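Protein argonaute (Marinitoga piezophila, PDB 5I4A) cleaves single-stranded DNA, and also targets RNA, using short guide RNAs with a 5'-hydroxyl end, and may defend the bacterium against mobile genetic elements. Local coordinates at residues Thr549-Tyr554 and Ile570-Thr575; Lys264-Val269 and Leu557-Ile562; Val543-Asn548 and Lys580-Lys585. All coordinates share one frame; numbering follows the deposited sequence.

Contact 1 (Thr549-Tyr554 and Ile570-Thr575); sequences TNINSY and IYYPKT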
loop_
_atom_site.group_PDB
_atom_site.type_symbol
_atom_site.label_atom_id
_atom_site.label_comp_id
_atom_site.label_asym_id
_atom_site.label_seq_id
_atom_site.Cartn_x
_atom_site.Cartn_y
_atom_site.Cartn_z
ATOM N N THR A 549 -4.413 -0.591 7.829
ATOM C CA THR A 549 -5.155 -0.664 9.080
ATOM C C THR A 549 -4.308 -0.123 10.227
ATOM O O THR A 549 -3.085 -0.302 10.263
ATOM C CB THR A 549 -5.604 -2.098 9.380
ATOM O OG1 THR A 549 -6.423 -2.107 10.556
ATOM C CG2 THR A 549 -4.416 -3.006 9.606
ATOM N N ASN A 550 -4.968 0.565 11.153
ATOM C CA ASN A 550 -4.313 1.186 12.295
ATOM C C ASN A 550 -4.272 0.275 13.516
ATOM O O ASN A 550 -3.683 0.648 14.535
ATOM C CB ASN A 550 -5.029 2.494 12.649
ATOM C CG ASN A 550 -4.154 3.448 13.428
ATOM O OD1 ASN A 550 -3.022 3.726 13.039
ATOM N ND2 ASN A 550 -4.671 3.952 14.543
ATOM N N ILE A 551 -4.882 -0.902 13.438
ATOM C CA ILE A 551 -4.922 -1.825 14.567
ATOM C C ILE A 551 -3.602 -2.577 14.639
ATOM O O ILE A 551 -3.174 -3.203 13.660
ATOM C CB ILE A 551 -6.107 -2.791 14.434
ATOM C CG1 ILE A 551 -7.422 -2.009 14.409
ATOM C CG2 ILE A 551 -6.091 -3.817 15.563
ATOM C CD1 ILE A 551 -8.619 -2.824 13.965
ATOM N N ASN A 552 -2.953 -2.522 15.796
ATOM C CA ASN A 552 -1.631 -3.114 15.934
ATOM C C ASN A 552 -1.417 -3.485 17.398
ATOM O O ASN A 552 -2.373 -3.566 18.177
ATOM C CB ASN A 552 -0.565 -2.148 15.390
ATOM C CG ASN A 552 0.563 -2.866 14.685
ATOM O OD1 ASN A 552 0.954 -3.964 15.080
ATOM N ND2 ASN A 552 1.086 -2.255 13.631
ATOM N N SER A 553 -0.159 -3.702 17.775
ATOM C CA SER A 553 0.180 -4.193 19.103
ATOM C C SER A 553 1.683 -4.090 19.305
ATOM O O SER A 553 2.457 -4.066 18.343
ATOM C CB SER A 553 -0.269 -5.643 19.291
ATOM O OG SER A 553 0.341 -6.219 20.433
ATOM N N TYR A 554 2.089 -4.042 20.574
ATOM C CA TYR A 554 3.496 -4.214 20.910
ATOM C C TYR A 554 3.909 -5.679 20.928
ATOM O O TYR A 554 5.110 -5.969 20.896
ATOM C CB TYR A 554 3.820 -3.557 22.258
ATOM C CG TYR A 554 2.861 -3.883 23.385
ATOM C CD1 TYR A 554 2.935 -5.093 24.067
ATOM C CD2 TYR A 554 1.897 -2.966 23.785
ATOM C CE1 TYR A 554 2.063 -5.388 25.103
ATOM C CE2 TYR A 554 1.025 -3.250 24.821
ATOM C CZ TYR A 554 1.111 -4.463 25.475
ATOM O OH TYR A 554 0.243 -4.750 26.503
ATOM N N ILE A 570 -7.817 -9.533 10.629
ATOM C CA ILE A 570 -6.569 -8.840 10.335
ATOM C C ILE A 570 -5.463 -9.876 10.279
ATOM O O ILE A 570 -5.316 -10.679 11.207
ATOM C CB ILE A 570 -6.223 -7.774 11.392
ATOM C CG1 ILE A 570 -7.383 -6.814 11.604
ATOM C CG2 ILE A 570 -4.977 -6.999 10.984
ATOM C CD1 ILE A 570 -7.089 -5.775 12.650
ATOM N N TYR A 571 -4.683 -9.861 9.205
ATOM C CA TYR A 571 -3.467 -10.653 9.158
ATOM C C TYR A 571 -2.260 -9.728 9.097
ATOM O O TYR A 571 -2.328 -8.616 8.562
ATOM C CB TYR A 571 -3.466 -11.643 7.983
ATOM C CG TYR A 571 -3.250 -11.061 6.601
ATOM C CD1 TYR A 571 -1.969 -10.784 6.133
ATOM C CD2 TYR A 571 -4.320 -10.839 5.746
ATOM C CE1 TYR A 571 -1.765 -10.269 4.865
ATOM C CE2 TYR A 571 -4.124 -10.328 4.474
ATOM C CZ TYR A 571 -2.846 -10.043 4.040
ATOM O OH TYR A 571 -2.645 -9.533 2.777
ATOM N N TYR A 572 -1.163 -10.192 9.684
ATOM C CA TYR A 572 0.100 -9.459 9.696
ATOM C C TYR A 572 1.118 -10.293 8.935
ATOM O O TYR A 572 1.659 -11.269 9.486
ATOM C CB TYR A 572 0.564 -9.190 11.127
ATOM C CG TYR A 572 -0.376 -8.290 11.906
ATOM C CD1 TYR A 572 -1.551 -8.788 12.455
ATOM C CD2 TYR A 572 -0.088 -6.942 12.089
ATOM C CE1 TYR A 572 -2.414 -7.972 13.161
ATOM C CE2 TYR A 572 -0.945 -6.116 12.793
ATOM C CZ TYR A 572 -2.107 -6.637 13.328
ATOM O OH TYR A 572 -2.966 -5.824 14.032
ATOM N N PRO A 573 1.396 -9.972 7.676
ATOM C CA PRO A 573 2.277 -10.824 6.872
ATOM C C PRO A 573 3.717 -10.753 7.354
ATOM O O PRO A 573 4.143 -9.792 7.999
ATOM C CB PRO A 573 2.136 -10.247 5.459
ATOM C CG PRO A 573 1.779 -8.808 5.687
ATOM C CD PRO A 573 0.936 -8.786 6.931
ATOM N N LYS A 574 4.470 -11.804 7.031
ATOM C CA LYS A 574 5.873 -11.851 7.415
ATOM C C LYS A 574 6.635 -10.712 6.753
ATOM O O LYS A 574 6.475 -10.442 5.558
ATOM C CB LYS A 574 6.496 -13.194 7.034
ATOM C CG LYS A 574 7.947 -13.329 7.478
ATOM C CD LYS A 574 8.452 -14.763 7.393
ATOM C CE LYS A 574 8.889 -15.132 5.982
ATOM N NZ LYS A 574 7.750 -15.172 5.022
ATOM N N THR A 575 7.461 -10.032 7.543
ATOM C CA THR A 575 8.191 -8.865 7.075
ATOM C C THR A 575 9.410 -8.672 7.965
ATOM O O THR A 575 9.337 -8.890 9.178
ATOM C CB THR A 575 7.303 -7.610 7.099
ATOM O OG1 THR A 575 6.087 -7.860 6.383
ATOM C CG2 THR A 575 8.006 -6.441 6.456
#
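Tyr572 reaches over to the loop Thr549-Tyr554 and meets it with the far end of its ring. CG stands anti to the carbonyl carbon (chi1 -64°), which turns the ring toward that loop. At the root, Tyr572 CB packs against the backbone oxygen of Leu557. Further out, CD2 of the ring lies on Gly581 CA. Next comes Tyr572 CE2, with Asn552 OD1 3.7 Å away; the amide is turned 43° from the ring plane. Tyr572 CZ passes 3.6 Å from Ile551 O, and the same oxygen takes the hydrogen bond from Tyr572 OH at 2.7 Å. Ile551 O thus sits at the ring edge, near its plane, yet the phenol oxygen lies 54° out of the carbonyl plane.

Both segments belong to the PIWI domain with its RNase H fold: strand 568-571 is part of the central mixed sheet, and the loop leads from strand 539-546 to strand 560-565. Next to the tyrosine, the contact turns apolar. Ile570 CD1 presses against Ile551 at three points, with CB, CG2 and CD1 of Ile551 each 3.6 Å from it. Thr549 adds its methyl beside Ile570, while its hydroxyl bonds to Glu583. Asn552 is held from several directions: its OD1 accepts from Ser553 N at 2.9 Å, ND2 reaches Gln579 O, and the backbone N bonds to Asn7 OD1.

Contact 2 (Lys264-Val269 and Leu557-Ile562); sequences KIFINV and LKEWII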
loop_
_atom_site.group_PDB
_atom_site.type_symbol
_atom_site.label_atom_id
_atom_site.label_comp_id
_atom_site.label_asym_id
_atom_site.label_seq_id
_atom_site.Cartn_x
_atom_site.Cartn_y
_atom_site.Cartn_z
ATOM N N LYS A 264 -6.779 -15.655 17.585
ATOM C CA LYS A 264 -5.573 -15.445 16.797
ATOM C C LYS A 264 -5.057 -16.820 16.403
ATOM O O LYS A 264 -4.681 -17.615 17.270
ATOM C CB LYS A 264 -4.524 -14.651 17.576
ATOM C CG LYS A 264 -4.322 -15.098 19.023
ATOM C CD LYS A 264 -3.094 -14.444 19.645
ATOM C CE LYS A 264 -1.909 -14.510 18.694
ATOM N NZ LYS A 264 -0.599 -14.380 19.383
ATOM N N ILE A 265 -5.045 -17.105 15.102
ATOM C CA ILE A 265 -4.578 -18.386 14.586
ATOM C C ILE A 265 -3.353 -18.151 13.712
ATOM O O ILE A 265 -3.284 -17.171 12.960
ATOM C CB ILE A 265 -5.691 -19.133 13.819
ATOM C CG1 ILE A 265 -5.251 -20.567 13.516
ATOM C CG2 ILE A 265 -6.072 -18.407 12.530
ATOM C CD1 ILE A 265 -6.387 -21.512 13.177
ATOM N N PHE A 266 -2.366 -19.034 13.848
ATOM C CA PHE A 266 -1.156 -18.988 13.041
ATOM C C PHE A 266 -1.343 -19.875 11.819
ATOM O O PHE A 266 -1.670 -21.059 11.948
ATOM C CB PHE A 266 0.049 -19.441 13.867
ATOM C CG PHE A 266 1.323 -19.565 13.079
ATOM C CD1 PHE A 266 2.158 -18.473 12.916
ATOM C CD2 PHE A 266 1.693 -20.777 12.517
ATOM C CE1 PHE A 266 3.333 -18.582 12.198
ATOM C CE2 PHE A 266 2.865 -20.892 11.795
ATOM C CZ PHE A 266 3.686 -19.793 11.637
ATOM N N ILE A 267 -1.143 -19.305 10.634
ATOM C CA ILE A 267 -1.350 -20.019 9.381
ATOM C C ILE A 267 -0.019 -20.576 8.901
ATOM O O ILE A 267 0.957 -19.833 8.735
ATOM C CB ILE A 267 -1.986 -19.112 8.315
ATOM C CG1 ILE A 267 -3.368 -18.651 8.773
ATOM C CG2 ILE A 267 -2.085 -19.850 6.991
ATOM C CD1 ILE A 267 -4.365 -19.773 8.943
ATOM N N ASN A 268 0.011 -21.882 8.664
ATOM C CA ASN A 268 1.214 -22.594 8.259
ATOM C C ASN A 268 1.207 -22.737 6.740
ATOM O O ASN A 268 0.333 -23.407 6.181
ATOM C CB ASN A 268 1.264 -23.959 8.945
ATOM C CG ASN A 268 2.655 -24.550 8.984
ATOM O OD1 ASN A 268 3.502 -24.124 9.768
ATOM N ND2 ASN A 268 2.890 -25.554 8.151
ATOM N N VAL A 269 2.174 -22.107 6.075
ATOM C CA VAL A 269 2.266 -22.107 4.616
ATOM C C VAL A 269 3.415 -23.018 4.205
ATOM O O VAL A 269 4.582 -22.736 4.505
ATOM C CB VAL A 269 2.459 -20.689 4.058
ATOM C CG1 VAL A 269 2.464 -20.715 2.535
ATOM C CG2 VAL A 269 1.374 -19.756 4.576
ATOM N N LEU A 557 2.831 -10.078 16.135
ATOM C CA LEU A 557 1.702 -10.690 15.451
ATOM C C LEU A 557 2.043 -11.105 14.026
ATOM O O LEU A 557 1.141 -11.476 13.267
ATOM C CB LEU A 557 0.511 -9.729 15.449
ATOM C CG LEU A 557 0.068 -9.233 16.827
ATOM C CD1 LEU A 557 -0.897 -8.069 16.694
ATOM C CD2 LEU A 557 -0.562 -10.365 17.615
ATOM N N LYS A 558 3.317 -11.049 13.643
ATOM C CA LYS A 558 3.701 -11.390 12.281
ATOM C C LYS A 558 3.358 -12.844 11.981
ATOM O O LYS A 558 3.625 -13.740 12.789
ATOM C CB LYS A 558 5.194 -11.138 12.066
ATOM C CG LYS A 558 5.635 -9.703 12.326
ATOM C CD LYS A 558 6.823 -9.337 11.446
ATOM C CE LYS A 558 7.555 -8.110 11.963
ATOM N NZ LYS A 558 8.426 -8.442 13.126
ATOM N N GLU A 559 2.748 -13.063 10.814
ATOM C CA GLU A 559 2.255 -14.349 10.325
ATOM C C GLU A 559 1.045 -14.854 11.103
ATOM O O GLU A 559 0.671 -16.025 10.963
ATOM C CB GLU A 559 3.358 -15.416 10.319
ATOM C CG GLU A 559 4.577 -15.011 9.497
ATOM C CD GLU A 559 5.663 -16.068 9.488
ATOM O OE1 GLU A 559 6.732 -15.836 10.092
ATOM O OE2 GLU A 559 5.443 -17.135 8.878
ATOM N N TRP A 560 0.412 -14.004 11.906
ATOM C CA TRP A 560 -0.795 -14.355 12.637
ATOM C C TRP A 560 -2.019 -13.727 11.984
ATOM O O TRP A 560 -1.957 -12.625 11.435
ATOM C CB TRP A 560 -0.709 -13.898 14.095
ATOM C CG TRP A 560 0.127 -14.786 14.947
ATOM C CD1 TRP A 560 1.476 -14.708 15.143
ATOM C CD2 TRP A 560 -0.329 -15.898 15.722
ATOM N NE1 TRP A 560 1.887 -15.705 15.996
ATOM C CE2 TRP A 560 0.796 -16.449 16.366
ATOM C CE3 TRP A 560 -1.581 -16.482 15.936
ATOM C CZ2 TRP A 560 0.707 -17.555 17.207
ATOM C CZ3 TRP A 560 -1.668 -17.580 16.771
ATOM C CH2 TRP A 560 -0.532 -18.105 17.397
ATOM N N ILE A 561 -3.136 -14.446 12.053
ATOM C CA ILE A 561 -4.436 -13.946 11.621
ATOM C C ILE A 561 -5.296 -13.757 12.864
ATOM O O ILE A 561 -5.511 -14.706 13.629
ATOM C CB ILE A 561 -5.113 -14.896 10.619
ATOM C CG1 ILE A 561 -4.317 -14.959 9.316
ATOM C CG2 ILE A 561 -6.542 -14.450 10.346
ATOM C CD1 ILE A 561 -5.060 -15.648 8.186
ATOM N N ILE A 562 -5.784 -12.537 13.062
ATOM C CA ILE A 562 -6.561 -12.174 14.241
ATOM C C ILE A 562 -7.995 -11.901 13.812
ATOM O O ILE A 562 -8.231 -11.186 12.832
ATOM C CB ILE A 562 -5.956 -10.955 14.955
ATOM C CG1 ILE A 562 -4.571 -11.305 15.501
ATOM C CG2 ILE A 562 -6.871 -10.465 16.069
ATOM C CD1 ILE A 562 -3.848 -10.129 16.108
#
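Trp560 lies between Lys264 and Phe266, so one indole is packed on both faces by residues of the facing strand. The backbone bonds are those of an antiparallel pair: Ile265 N to Ile561 O and Ile561 N to Ile265 O, both 2.9 Å. This joins strand 264-266 of linker L2 to the PIWI sheet as an outermost strand.

In the cation-pi contact, Lys264 NZ stands 3.9 Å from the centroid of the Trp560 six-membered ring, 8° off its normal; the bend at chi3 (-46°) folds the chain over that face. CH-pi contacts follow, Lys264 CE on the same face and Phe266 CB on the opposite one. The phenyl ring of Phe266 also turns its edge to the indole face, a T-shaped pair with planes 64° apart. With an alanine at Trp560, the Lys264 ammonium would probably lose its pi partner and a gap would open beside Phe266 CB.

On the face of Ile265 and Ile561, those two pack side by side, and Ile267, just past the strand, brings CG1 tightly to Ile561 CD1 at 3.5 Å. On the Trp560 side, the ammonium over the indole lets a charged residue pack against a partly exposed aromatic face.

Contact 3 (Val543-Asn548 and Lys580-Lys585); sequences VEVNKN and KGVEVK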
loop_
_atom_site.group_PDB
_atom_site.type_symbol
_atom_site.label_atom_id
_atom_site.label_comp_id
_atom_site.label_asym_id
_atom_site.label_seq_id
_atom_site.Cartn_x
_atom_site.Cartn_y
_atom_site.Cartn_z
ATOM N N VAL A 543 -14.978 -8.819 -0.707
ATOM C CA VAL A 543 -13.967 -8.677 0.331
ATOM C C VAL A 543 -13.359 -7.286 0.244
ATOM O O VAL A 543 -12.939 -6.851 -0.834
ATOM C CB VAL A 543 -12.873 -9.753 0.204
ATOM C CG1 VAL A 543 -11.851 -9.589 1.306
ATOM C CG2 VAL A 543 -13.484 -11.147 0.230
ATOM N N GLU A 544 -13.308 -6.592 1.379
ATOM C CA GLU A 544 -12.641 -5.302 1.484
ATOM C C GLU A 544 -11.307 -5.505 2.190
ATOM O O GLU A 544 -11.262 -6.056 3.296
ATOM C CB GLU A 544 -13.501 -4.293 2.242
ATOM C CG GLU A 544 -14.782 -3.916 1.527
ATOM C CD GLU A 544 -15.608 -2.915 2.308
ATOM O OE1 GLU A 544 -15.374 -2.773 3.528
ATOM O OE2 GLU A 544 -16.484 -2.264 1.699
ATOM N N VAL A 545 -10.229 -5.065 1.548
ATOM C CA VAL A 545 -8.875 -5.216 2.063
ATOM C C VAL A 545 -8.313 -3.832 2.353
ATOM O O VAL A 545 -8.318 -2.956 1.479
ATOM C CB VAL A 545 -7.979 -5.978 1.072
ATOM C CG1 VAL A 545 -6.577 -6.124 1.627
ATOM C CG2 VAL A 545 -8.574 -7.343 0.757
ATOM N N ASN A 546 -7.828 -3.636 3.575
ATOM C CA ASN A 546 -7.240 -2.368 4.001
ATOM C C ASN A 546 -5.784 -2.631 4.372
ATOM O O ASN A 546 -5.491 -3.109 5.472
ATOM C CB ASN A 546 -8.019 -1.764 5.168
ATOM C CG ASN A 546 -7.485 -0.402 5.589
ATOM O OD1 ASN A 546 -6.595 0.157 4.948
ATOM N ND2 ASN A 546 -8.035 0.141 6.669
ATOM N N LYS A 547 -4.872 -2.309 3.454
ATOM C CA LYS A 547 -3.448 -2.458 3.721
ATOM C C LYS A 547 -2.935 -1.443 4.731
ATOM O O LYS A 547 -1.791 -1.562 5.179
ATOM C CB LYS A 547 -2.658 -2.329 2.419
ATOM C CG LYS A 547 -2.569 -0.906 1.897
ATOM C CD LYS A 547 -2.958 -0.833 0.432
ATOM C CE LYS A 547 -2.585 0.509 -0.174
ATOM N NZ LYS A 547 -2.866 0.533 -1.634
ATOM N N ASN A 548 -3.747 -0.451 5.097
ATOM C CA ASN A 548 -3.338 0.623 5.993
ATOM C C ASN A 548 -4.100 0.596 7.314
ATOM O O ASN A 548 -4.411 1.651 7.871
ATOM C CB ASN A 548 -3.524 1.980 5.313
ATOM C CG ASN A 548 -2.718 2.112 4.037
ATOM O OD1 ASN A 548 -1.560 1.698 3.978
ATOM N ND2 ASN A 548 -3.328 2.682 3.005
ATOM N N LYS A 580 3.152 -4.482 10.259
ATOM C CA LYS A 580 2.017 -3.788 9.667
ATOM C C LYS A 580 0.912 -4.789 9.373
ATOM O O LYS A 580 1.181 -5.925 8.970
ATOM C CB LYS A 580 2.406 -3.052 8.377
ATOM C CG LYS A 580 3.426 -1.942 8.569
ATOM C CD LYS A 580 3.239 -0.834 7.541
ATOM C CE LYS A 580 3.156 -1.388 6.127
ATOM N NZ LYS A 580 3.006 -0.308 5.111
ATOM N N GLY A 581 -0.332 -4.361 9.568
ATOM C CA GLY A 581 -1.473 -5.229 9.410
ATOM C C GLY A 581 -2.223 -5.006 8.113
ATOM O O GLY A 581 -2.123 -3.957 7.480
ATOM N N VAL A 582 -2.991 -6.021 7.728
ATOM C CA VAL A 582 -3.865 -5.965 6.563
ATOM C C VAL A 582 -5.249 -6.417 7.003
ATOM O O VAL A 582 -5.426 -7.570 7.417
ATOM C CB VAL A 582 -3.353 -6.839 5.405
ATOM C CG1 VAL A 582 -4.359 -6.843 4.272
ATOM C CG2 VAL A 582 -2.002 -6.342 4.918
ATOM N N GLU A 583 -6.221 -5.515 6.921
ATOM C CA GLU A 583 -7.586 -5.809 7.332
ATOM C C GLU A 583 -8.353 -6.472 6.198
ATOM O O GLU A 583 -8.237 -6.074 5.037
ATOM C CB GLU A 583 -8.306 -4.533 7.768
ATOM C CG GLU A 583 -8.749 -4.541 9.212
ATOM C CD GLU A 583 -9.545 -3.309 9.581
ATOM O OE1 GLU A 583 -10.767 -3.294 9.324
ATOM O OE2 GLU A 583 -8.944 -2.353 10.121
ATOM N N VAL A 584 -9.139 -7.487 6.544
ATOM C CA VAL A 584 -9.936 -8.243 5.587
ATOM C C VAL A 584 -11.364 -8.292 6.113
ATOM O O VAL A 584 -11.601 -8.800 7.216
ATOM C CB VAL A 584 -9.386 -9.666 5.379
ATOM C CG1 VAL A 584 -10.096 -10.350 4.232
ATOM C CG2 VAL A 584 -7.883 -9.635 5.138
ATOM N N LYS A 585 -12.308 -7.769 5.334
ATOM C CA LYS A 585 -13.708 -7.701 5.741
ATOM C C LYS A 585 -14.576 -8.369 4.685
ATOM O O LYS A 585 -14.622 -7.910 3.541
ATOM C CB LYS A 585 -14.156 -6.253 5.950
ATOM C CG LYS A 585 -15.631 -6.116 6.298
ATOM C CD LYS A 585 -16.085 -4.667 6.312
ATOM C CE LYS A 585 -17.516 -4.566 6.794
ATOM N NZ LYS A 585 -18.396 -5.559 6.106
#
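The Glu544 carboxylate lies alongside the Lys585 chain, with Glu544 OE1 3.4 Å from Lys585 CD, while OE2 accepts from Phe522 N. The two residues sit on neighbouring antiparallel strands of the RNase H fold of the PIWI domain. Their chains run side by side, but Lys585 NZ stays 4.9 Å from Glu544 OE1, too far for a salt bridge. In the second flat group, the Asn546 amide, Asn548 N stands above the plane and bonds to Asn546 OD1 at 2.9 Å, an Asx turn.

Glu544 with Lys585 and Asn546 with Glu583 are hydrogen-bonded pairs, each closed by two N-H...O bonds; between them, Val545 faces Val584 in a non-hydrogen-bonded pair. Lys547 turns away from 580-585, and its NZ makes a long, weak ion pair with Asp519 of the catalytic centre, while Asn548 packs on a phosphate of the bound RNA.

The valines lie on the opposite face, where Val543 and Val584 meet helix 595-605. Their methyl contacts run diagonally to the pairing. Val545 CG1 meets Val582 CG1 at 3.5 Å. Two residues along, Val543 and Val584 both hold CG1 anti to the backbone N (-179° and -171°), and Val543 CG1 touches Val584 CG1 tightly at 3.5 Å.

Overall arrangement
All three contacts reach one mixed sheet, joined in series. Contact 2 adds linker L2 at the sheet's outer edge, and its strand 560-565 pairs with strand 568-571 of contact 1, which pairs in turn with strand 582-589 of contact 3, where Tyr571 and Val582 share a backbone bond. Contact 1 is the buried one, with one phenol hydrogen bond across the two segments beside aliphatic packing. Contacts 2 and 3 are partly buried and have regular antiparallel pairing, but aromatic and cation-pi contacts mark contact 2, valines and charged side chains contact 3. Contact 3 lies nearest the RNA and the active site, contact 2 away from both.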